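Local coordinates for protein adenylate kinase (Schistosoma mansoni, PDB 3UMF) that catalyses the reversible transfer of a phosphoryl group between adenine nucleotides, interconverting ATP and AMP with two molecules of ADP, at residues A[135-141]-A[190-196]; A[97-101]-A[126-131]. All blocks are in the same frame, centred on the assembly; numbering follows the deposited sequence.

Contact 1 (A[135-141]-A[190-196]); sequences CVINFDV and KVITIDA
Val136, Asn138 and Asp140 each give their N-H to one carbonyl across the contact (Lys190, Ile192 and Ile194) and take one on their own carbonyl from Ile192, Ile194 and Ala196. The resulting ladder of six backbone hydrogen bonds runs from Lys190 to Ala196 and joins two strands of the same direction. The bond from Ile192 N to Val136 O is short, 2.6 Å, and meets the carbonyl almost head-on at 177°, whereas Asn138 N stands 27° out of the plane of the Ile192 carbonyl it binds. Beyond the last bridge Ala196 N still reaches Asp140 O at 3.0 Å.

Apolar contacts line the face bearing Ile137, Phe139, Ile192 and Ile194. Ile194 lies alongside both Ile137 and Phe139: its CG1 meets Ile137 CG2 at 4.0 Å, while its CB and CG2 both approach Phe139 CD1. That Ile137 methyl also sits over the rim of one face of the Phe139 ring. Helix 200-212 packs on this side through Val207.

On the reverse face a water joins the strands, accepting from Asn138 ND2 at 2.6 Å and bonded to Thr193 OG1. A chi1 of -179° turns Asn138 CG away from the backbone N and places ND2 where it can donate to this water.

This pairing of the last two strands in the order 2-3-1-4-5 is the edge of the parallel sheet in the Rossmann-like CORE domain of adenylate kinases.

Contact 2 (A[97-101]-A[126-131]); sequences LKEAM and FEKEVC
Phe126 meets Leu97 and Met101 with the CD2, CE2 and CZ atoms of its ring, having swung out with CG anti to the backbone N (chi1 180°). Leu97 crosses it at about a right angle and sets CD1 at the ring edge, near the ring plane, 3.9 Å from Phe126 CE2. The Met101 and Phe126 side chains run toward each other from opposite directions; Met101 SD lies 3.8 Å from Phe126 CZ in an oblique Met-aromatic contact, the sulfur 72° off the ring normal. Phe126 also makes an edge-to-face pair with Phe33 of the central strand 30-35.

Glu129 takes part through its backbone: the extended chain of Lys98 brings NZ to Glu129 O in a weak hydrogen bond of 3.3 Å. The lysine CE lies close to the same oxygen, and the Glu129 carboxylate, not in contact, may add a weak attraction. Here two helices of the alpha/beta fold, 90-104 and 120-129, pack together beside the parallel sheet, on which Met101 and Phe126 both rest through Val31.

Val130, where the chain leaves helical geometry, points at the neighbouring helix. Its CB stands over the centre of one Phe126 face, 4.1 Å above the plane, while CG1 touches both SD and CE of Met101. Cys131 follows, and its SG packs against the Met101 methyl: the bend at chi3 (55°) turns CE toward the cysteine, leaving it 3.9 Å from Cys131 SG.

Along the chain the two contacts come in series: contact 2 closes at Cys131 before contact 1 opens at Cys135, helix 120-129 being followed, after a short connection, by strand 135-140. Their centres lie about 22 Å apart, yet they touch at one point, where Lys190 NZ packs near Glu127 OE2. The lysine is hydrogen-bonded to Cys133 O and the glutamate to Cys133 N, so both backbone groups of this connecting residue are bonded to side chains of the two contacts. Strand 30-35 pairs with strand 135-140. Contact 1 is the edge pair of the sheet; contact 2 packs two helices against strands 30-35 and 56-58, through Val31 and Leu58, in the same alpha/beta core.

Contact 1 (A[135-141]-A[190-196])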
ATOM      1  N   CYS A 135      -1.121  10.562  -5.242  1.00 35.72           N
ATOM      2  CA  CYS A 135       0.316  10.324  -5.274  1.00 34.97           C
ATOM      3  C   CYS A 135       0.649   8.933  -4.756  1.00 35.18           C
ATOM      4  O   CYS A 135      -0.227   8.213  -4.271  1.00 34.93           O
ATOM      5  CB  CYS A 135       1.056  11.382  -4.442  1.00 35.76           C
ATOM      6  SG  CYS A 135       0.676  11.357  -2.670  1.00 35.89           S
ATOM      7  N   VAL A 136       1.918   8.564  -4.875  1.00 30.45           N
ATOM      8  CA  VAL A 136       2.419   7.314  -4.337  1.00 33.49           C
ATOM      9  C   VAL A 136       3.541   7.628  -3.358  1.00 30.78           C
ATOM     10  O   VAL A 136       4.455   8.388  -3.677  1.00 32.50           O
ATOM     11  CB  VAL A 136       2.971   6.404  -5.457  1.00 33.55           C
ATOM     12  CG1 VAL A 136       3.524   5.109  -4.877  1.00 33.21           C
ATOM     13  CG2 VAL A 136       1.889   6.113  -6.487  1.00 32.70           C
ATOM     14  N   ILE A 137       3.460   7.071  -2.156  1.00 24.98           N
ATOM     15  CA  ILE A 137       4.555   7.189  -1.201  1.00 25.31           C
ATOM     16  C   ILE A 137       5.385   5.918  -1.255  1.00 25.70           C
ATOM     17  O   ILE A 137       4.898   4.831  -0.935  1.00 28.39           O
ATOM     18  CB  ILE A 137       4.052   7.405   0.242  1.00 25.54           C
ATOM     19  CG1 ILE A 137       3.064   8.571   0.294  1.00 27.80           C
ATOM     20  CG2 ILE A 137       5.219   7.672   1.177  1.00 30.57           C
ATOM     21  CD1 ILE A 137       2.494   8.821   1.675  1.00 26.98           C
ATOM     22  N   ASN A 138       6.632   6.053  -1.682  1.00 26.03           N
ATOM     23  CA  ASN A 138       7.547   4.925  -1.723  1.00 23.91           C
ATOM     24  C   ASN A 138       8.547   5.025  -0.578  1.00 27.27           C
ATOM     25  O   ASN A 138       9.452   5.859  -0.612  1.00 26.16           O
ATOM     26  CB  ASN A 138       8.280   4.884  -3.071  1.00 23.96           C
ATOM     27  CG  ASN A 138       9.232   3.704  -3.188  1.00 32.06           C
ATOM     28  OD1 ASN A 138       9.083   2.695  -2.496  1.00 34.47           O
ATOM     29  ND2 ASN A 138      10.216   3.828  -4.075  1.00 33.12           N
ATOM     30  N   PHE A 139       8.367   4.192   0.444  1.00 22.96           N
ATOM     31  CA  PHE A 139       9.296   4.148   1.571  1.00 27.20           C
ATOM     32  C   PHE A 139      10.501   3.293   1.199  1.00 32.79           C
ATOM     33  O   PHE A 139      10.480   2.068   1.347  1.00 34.76           O
ATOM     34  CB  PHE A 139       8.612   3.594   2.824  1.00 25.82           C
ATOM     35  CG  PHE A 139       7.610   4.536   3.435  1.00 29.52           C
ATOM     36  CD1 PHE A 139       8.029   5.660   4.126  1.00 28.68           C
ATOM     37  CD2 PHE A 139       6.247   4.296   3.323  1.00 24.30           C
ATOM     38  CE1 PHE A 139       7.112   6.529   4.691  1.00 29.13           C
ATOM     39  CE2 PHE A 139       5.325   5.162   3.887  1.00 27.64           C
ATOM     40  CZ  PHE A 139       5.759   6.281   4.571  1.00 28.35           C
ATOM     41  N   ASP A 140      11.554   3.953   0.728  1.00 30.44           N
ATOM     42  CA  ASP A 140      12.683   3.278   0.106  1.00 30.74           C
ATOM     43  C   ASP A 140      13.826   3.019   1.079  1.00 32.27           C
ATOM     44  O   ASP A 140      14.271   3.925   1.784  1.00 30.07           O
ATOM     45  CB  ASP A 140      13.190   4.114  -1.074  1.00 36.33           C
ATOM     46  CG  ASP A 140      14.342   3.453  -1.808  1.00 43.77           C
ATOM     47  OD1 ASP A 140      14.235   2.250  -2.134  1.00 39.64           O
ATOM     48  OD2 ASP A 140      15.355   4.138  -2.063  1.00 44.90           O
ATOM     49  N   VAL A 141      14.296   1.775   1.115  1.00 29.33           N
ATOM     50  CA  VAL A 141      15.510   1.435   1.851  1.00 29.47           C
ATOM     51  C   VAL A 141      16.418   0.561   0.992  1.00 26.07           C
ATOM     52  O   VAL A 141      15.943  -0.222   0.171  1.00 26.43           O
ATOM     53  CB  VAL A 141      15.207   0.706   3.183  1.00 31.41           C
ATOM     54  CG1 VAL A 141      14.533   1.647   4.168  1.00 35.04           C
ATOM     55  CG2 VAL A 141      14.351  -0.533   2.942  1.00 30.49           C
ATOM     56  N   LYS A 190       4.373  11.694  -9.717  1.00 32.48           N
ATOM     57  CA  LYS A 190       3.410  11.396  -8.653  1.00 29.53           C
ATOM     58  C   LYS A 190       3.991  10.523  -7.544  1.00 31.37           C
ATOM     59  O   LYS A 190       3.260  10.076  -6.660  1.00 32.22           O
ATOM     60  CB  LYS A 190       2.166  10.708  -9.229  1.00 32.07           C
ATOM     61  CG  LYS A 190       1.173  11.643  -9.898  1.00 38.75           C
ATOM     62  CD  LYS A 190       0.025  10.852 -10.502  1.00 40.97           C
ATOM     63  CE  LYS A 190      -1.274  11.636 -10.473  1.00 45.27           C
ATOM     64  NZ  LYS A 190      -2.397  10.861 -11.071  1.00 43.65           N
ATOM     65  N   VAL A 191       5.296  10.272  -7.590  1.00 27.06           N
ATOM     66  CA  VAL A 191       5.932   9.440  -6.572  1.00 28.02           C
ATOM     67  C   VAL A 191       6.688  10.276  -5.549  1.00 32.98           C
ATOM     68  O   VAL A 191       7.543  11.091  -5.902  1.00 30.61           O
ATOM     69  CB  VAL A 191       6.901   8.406  -7.196  1.00 28.32           C
ATOM     70  CG1 VAL A 191       7.646   7.634  -6.108  1.00 27.49           C
ATOM     71  CG2 VAL A 191       6.138   7.452  -8.096  1.00 25.96           C
ATOM     72  N   ILE A 192       6.344  10.089  -4.279  1.00 26.06           N
ATOM     73  CA  ILE A 192       7.116  10.659  -3.187  1.00 27.39           C
ATOM     74  C   ILE A 192       8.096   9.603  -2.694  1.00 28.76           C
ATOM     75  O   ILE A 192       7.709   8.649  -2.014  1.00 30.08           O
ATOM     76  CB  ILE A 192       6.210  11.098  -2.024  1.00 31.02           C
ATOM     77  CG1 ILE A 192       5.266  12.214  -2.481  1.00 31.16           C
ATOM     78  CG2 ILE A 192       7.042  11.567  -0.845  1.00 32.68           C
ATOM     79  CD1 ILE A 192       4.273  12.635  -1.426  1.00 28.20           C
ATOM     80  N   THR A 193       9.362   9.760  -3.058  1.00 27.76           N
ATOM     81  CA  THR A 193      10.384   8.809  -2.642  1.00 30.06           C
ATOM     82  C   THR A 193      10.939   9.220  -1.287  1.00 31.41           C
ATOM     83  O   THR A 193      11.615  10.244  -1.165  1.00 26.70           O
ATOM     84  CB  THR A 193      11.512   8.704  -3.684  1.00 34.07           C
ATOM     85  OG1 THR A 193      10.961   8.237  -4.922  1.00 32.93           O
ATOM     86  CG2 THR A 193      12.590   7.734  -3.216  1.00 31.77           C
ATOM     87  N   ILE A 194      10.635   8.429  -0.264  1.00 28.50           N
ATOM     88  CA  ILE A 194      11.095   8.734   1.081  1.00 23.26           C
ATOM     89  C   ILE A 194      12.316   7.893   1.421  1.00 26.59           C
ATOM     90  O   ILE A 194      12.304   6.674   1.259  1.00 24.70           O
ATOM     91  CB  ILE A 194       9.987   8.485   2.137  1.00 22.60           C
ATOM     92  CG1 ILE A 194       8.778   9.384   1.864  1.00 24.43           C
ATOM     93  CG2 ILE A 194      10.517   8.744   3.544  1.00 25.79           C
ATOM     94  CD1 ILE A 194       9.061  10.873   2.045  1.00 24.82           C
ATOM     95  N   ASP A 195      13.381   8.550   1.866  1.00 26.29           N
ATOM     96  CA  ASP A 195      14.547   7.848   2.388  1.00 28.82           C
ATOM     97  C   ASP A 195      14.182   7.343   3.784  1.00 28.57           C
ATOM     98  O   ASP A 195      14.130   8.115   4.742  1.00 31.75           O
ATOM     99  CB  ASP A 195      15.749   8.796   2.449  1.00 32.17           C
ATOM    100  CG  ASP A 195      17.016   8.119   2.953  1.00 35.70           C
ATOM    101  OD1 ASP A 195      16.967   6.941   3.378  1.00 33.27           O
ATOM    102  OD2 ASP A 195      18.075   8.780   2.940  1.00 40.12           O
ATOM    103  N   ALA A 196      13.923   6.045   3.895  1.00 26.69           N
ATOM    104  CA  ALA A 196      13.451   5.475   5.151  1.00 31.88           C
ATOM    105  C   ALA A 196      14.579   4.873   5.992  1.00 33.31           C
ATOM    106  O   ALA A 196      14.337   4.019   6.847  1.00 29.36           O
ATOM    107  CB  ALA A 196      12.357   4.444   4.892  1.00 36.05           C
TER
HETATM  108  O   HOH W   1      10.948   5.838  -5.465  1.00 46.78           O

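Contact 2 (A[97-101]-A[126-131])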
ATOM      1  N   LEU A  97     -12.303  -2.725  -2.739  1.00 29.85           N
ATOM      2  CA  LEU A  97     -11.752  -1.386  -2.531  1.00 31.11           C
ATOM      3  C   LEU A  97     -12.780  -0.312  -2.865  1.00 34.82           C
ATOM      4  O   LEU A  97     -13.051   0.573  -2.056  1.00 34.32           O
ATOM      5  CB  LEU A  97     -10.505  -1.177  -3.393  1.00 29.29           C
ATOM      6  CG  LEU A  97      -9.189  -1.764  -2.886  1.00 33.85           C
ATOM      7  CD1 LEU A  97      -8.127  -1.692  -3.973  1.00 33.29           C
ATOM      8  CD2 LEU A  97      -8.727  -1.027  -1.638  1.00 32.97           C
ATOM      9  N   LYS A  98     -13.350  -0.409  -4.061  1.00 31.91           N
ATOM     10  CA  LYS A  98     -14.349   0.541  -4.535  1.00 36.81           C
ATOM     11  C   LYS A  98     -15.540   0.600  -3.586  1.00 38.05           C
ATOM     12  O   LYS A  98     -16.036   1.679  -3.266  1.00 39.66           O
ATOM     13  CB  LYS A  98     -14.821   0.145  -5.936  1.00 40.85           C
ATOM     14  CG  LYS A  98     -15.735   1.155  -6.612  1.00 47.85           C
ATOM     15  CD  LYS A  98     -16.168   0.651  -7.982  1.00 53.27           C
ATOM     16  CE  LYS A  98     -16.665   1.780  -8.866  1.00 62.74           C
ATOM     17  NZ  LYS A  98     -17.015   1.293 -10.230  1.00 66.04           N
ATOM     18  N   GLU A  99     -15.985  -0.568  -3.133  1.00 40.31           N
ATOM     19  CA  GLU A  99     -17.132  -0.654  -2.238  1.00 46.21           C
ATOM     20  C   GLU A  99     -16.829   0.018  -0.904  1.00 39.58           C
ATOM     21  O   GLU A  99     -17.678   0.712  -0.346  1.00 39.08           O
ATOM     22  CB  GLU A  99     -17.528  -2.115  -2.011  1.00 56.53           C
ATOM     23  CG  GLU A  99     -18.783  -2.286  -1.176  1.00 70.39           C
ATOM     24  CD  GLU A  99     -18.835  -3.621  -0.458  1.00 80.22           C
ATOM     25  OE1 GLU A  99     -19.452  -3.689   0.627  1.00 88.13           O
ATOM     26  OE2 GLU A  99     -18.263  -4.604  -0.978  1.00 77.70           O
ATOM     27  N   ALA A 100     -15.617  -0.184  -0.399  1.00 31.86           N
ATOM     28  CA  ALA A 100     -15.204   0.424   0.860  1.00 33.25           C
ATOM     29  C   ALA A 100     -15.058   1.944   0.745  1.00 38.88           C
ATOM     30  O   ALA A 100     -15.383   2.676   1.680  1.00 42.53           O
ATOM     31  CB  ALA A 100     -13.903  -0.202   1.350  1.00 35.00           C
ATOM     32  N   MET A 101     -14.585   2.415  -0.406  1.00 30.70           N
ATOM     33  CA  MET A 101     -14.380   3.846  -0.620  1.00 32.53           C
ATOM     34  C   MET A 101     -15.699   4.621  -0.711  1.00 43.84           C
ATOM     35  O   MET A 101     -15.819   5.713  -0.154  1.00 45.13           O
ATOM     36  CB  MET A 101     -13.510   4.091  -1.856  1.00 30.73           C
ATOM     37  CG  MET A 101     -12.074   3.596  -1.696  1.00 30.52           C
ATOM     38  SD  MET A 101     -11.083   3.760  -3.193  1.00 41.74           S
ATOM     39  CE  MET A 101     -11.272   5.506  -3.542  1.00 35.92           C
ATOM     40  N   PHE A 126      -7.000   0.291 -11.277  1.00 32.75           N
ATOM     41  CA  PHE A 126      -7.586   1.009 -10.148  1.00 35.69           C
ATOM     42  C   PHE A 126      -8.003   2.402 -10.584  1.00 31.32           C
ATOM     43  O   PHE A 126      -9.126   2.836 -10.330  1.00 38.43           O
ATOM     44  CB  PHE A 126      -6.598   1.110  -8.980  1.00 36.40           C
ATOM     45  CG  PHE A 126      -7.145   1.849  -7.783  1.00 35.75           C
ATOM     46  CD1 PHE A 126      -7.066   3.233  -7.701  1.00 29.76           C
ATOM     47  CD2 PHE A 126      -7.737   1.157  -6.740  1.00 38.05           C
ATOM     48  CE1 PHE A 126      -7.573   3.911  -6.603  1.00 35.30           C
ATOM     49  CE2 PHE A 126      -8.243   1.831  -5.639  1.00 37.69           C
ATOM     50  CZ  PHE A 126      -8.160   3.207  -5.572  1.00 35.24           C
ATOM     51  N   GLU A 127      -7.087   3.103 -11.242  1.00 31.19           N
ATOM     52  CA  GLU A 127      -7.342   4.467 -11.681  1.00 38.72           C
ATOM     53  C   GLU A 127      -8.446   4.525 -12.737  1.00 38.68           C
ATOM     54  O   GLU A 127      -9.141   5.531 -12.854  1.00 41.14           O
ATOM     55  CB  GLU A 127      -6.054   5.114 -12.193  1.00 36.73           C
ATOM     56  CG  GLU A 127      -4.947   5.151 -11.152  1.00 36.92           C
ATOM     57  CD  GLU A 127      -3.694   5.841 -11.648  1.00 48.55           C
ATOM     58  OE1 GLU A 127      -2.960   5.234 -12.457  1.00 50.42           O
ATOM     59  OE2 GLU A 127      -3.441   6.988 -11.226  1.00 55.30           O
ATOM     60  N   LYS A 128      -8.616   3.443 -13.492  1.00 42.22           N
ATOM     61  CA  LYS A 128      -9.681   3.369 -14.488  1.00 52.33           C
ATOM     62  C   LYS A 128     -11.028   3.087 -13.831  1.00 54.63           C
ATOM     63  O   LYS A 128     -11.986   3.839 -14.004  1.00 57.89           O
ATOM     64  CB  LYS A 128      -9.381   2.282 -15.528  1.00 53.03           C
ATOM     65  CG  LYS A 128     -10.498   2.076 -16.551  1.00 65.53           C
ATOM     66  CD  LYS A 128     -10.270   0.845 -17.432  1.00 74.19           C
ATOM     67  CE  LYS A 128     -10.931  -0.400 -16.851  1.00 79.90           C
ATOM     68  NZ  LYS A 128      -9.937  -1.441 -16.465  1.00 81.39           N
ATOM     69  N   GLU A 129     -11.080   2.002 -13.065  1.00 50.06           N
ATOM     70  CA  GLU A 129     -12.320   1.508 -12.475  1.00 52.52           C
ATOM     71  C   GLU A 129     -12.777   2.311 -11.257  1.00 48.87           C
ATOM     72  O   GLU A 129     -13.966   2.346 -10.945  1.00 49.22           O
ATOM     73  CB  GLU A 129     -12.159   0.037 -12.079  1.00 54.88           C
ATOM     74  CG  GLU A 129     -11.777  -0.887 -13.222  1.00 66.49           C
ATOM     75  CD  GLU A 129     -12.976  -1.556 -13.857  1.00 80.19           C
ATOM     76  OE1 GLU A 129     -13.869  -0.835 -14.349  1.00 84.88           O
ATOM     77  OE2 GLU A 129     -13.028  -2.804 -13.860  1.00 85.61           O
ATOM     78  N   VAL A 130     -11.839   2.944 -10.557  1.00 47.54           N
ATOM     79  CA  VAL A 130     -12.184   3.691  -9.346  1.00 49.19           C
ATOM     80  C   VAL A 130     -11.929   5.191  -9.506  1.00 49.88           C
ATOM     81  O   VAL A 130     -12.844   5.950  -9.823  1.00 51.92           O
ATOM     82  CB  VAL A 130     -11.431   3.154  -8.106  1.00 52.60           C
ATOM     83  CG1 VAL A 130     -12.073   3.681  -6.831  1.00 54.68           C
ATOM     84  CG2 VAL A 130     -11.428   1.635  -8.105  1.00 51.64           C
ATOM     85  N   CYS A 131     -10.687   5.611  -9.283  1.00 47.92           N
ATOM     86  CA  CYS A 131     -10.291   7.001  -9.490  1.00 54.00           C
ATOM     87  C   CYS A 131      -8.770   7.111  -9.547  1.00 47.96           C
ATOM     88  O   CYS A 131      -8.066   6.278  -8.974  1.00 38.14           O
ATOM     89  CB  CYS A 131     -10.857   7.904  -8.389  1.00 57.80           C
ATOM     90  SG  CYS A 131     -10.223   7.571  -6.739  1.00 55.29           S
TER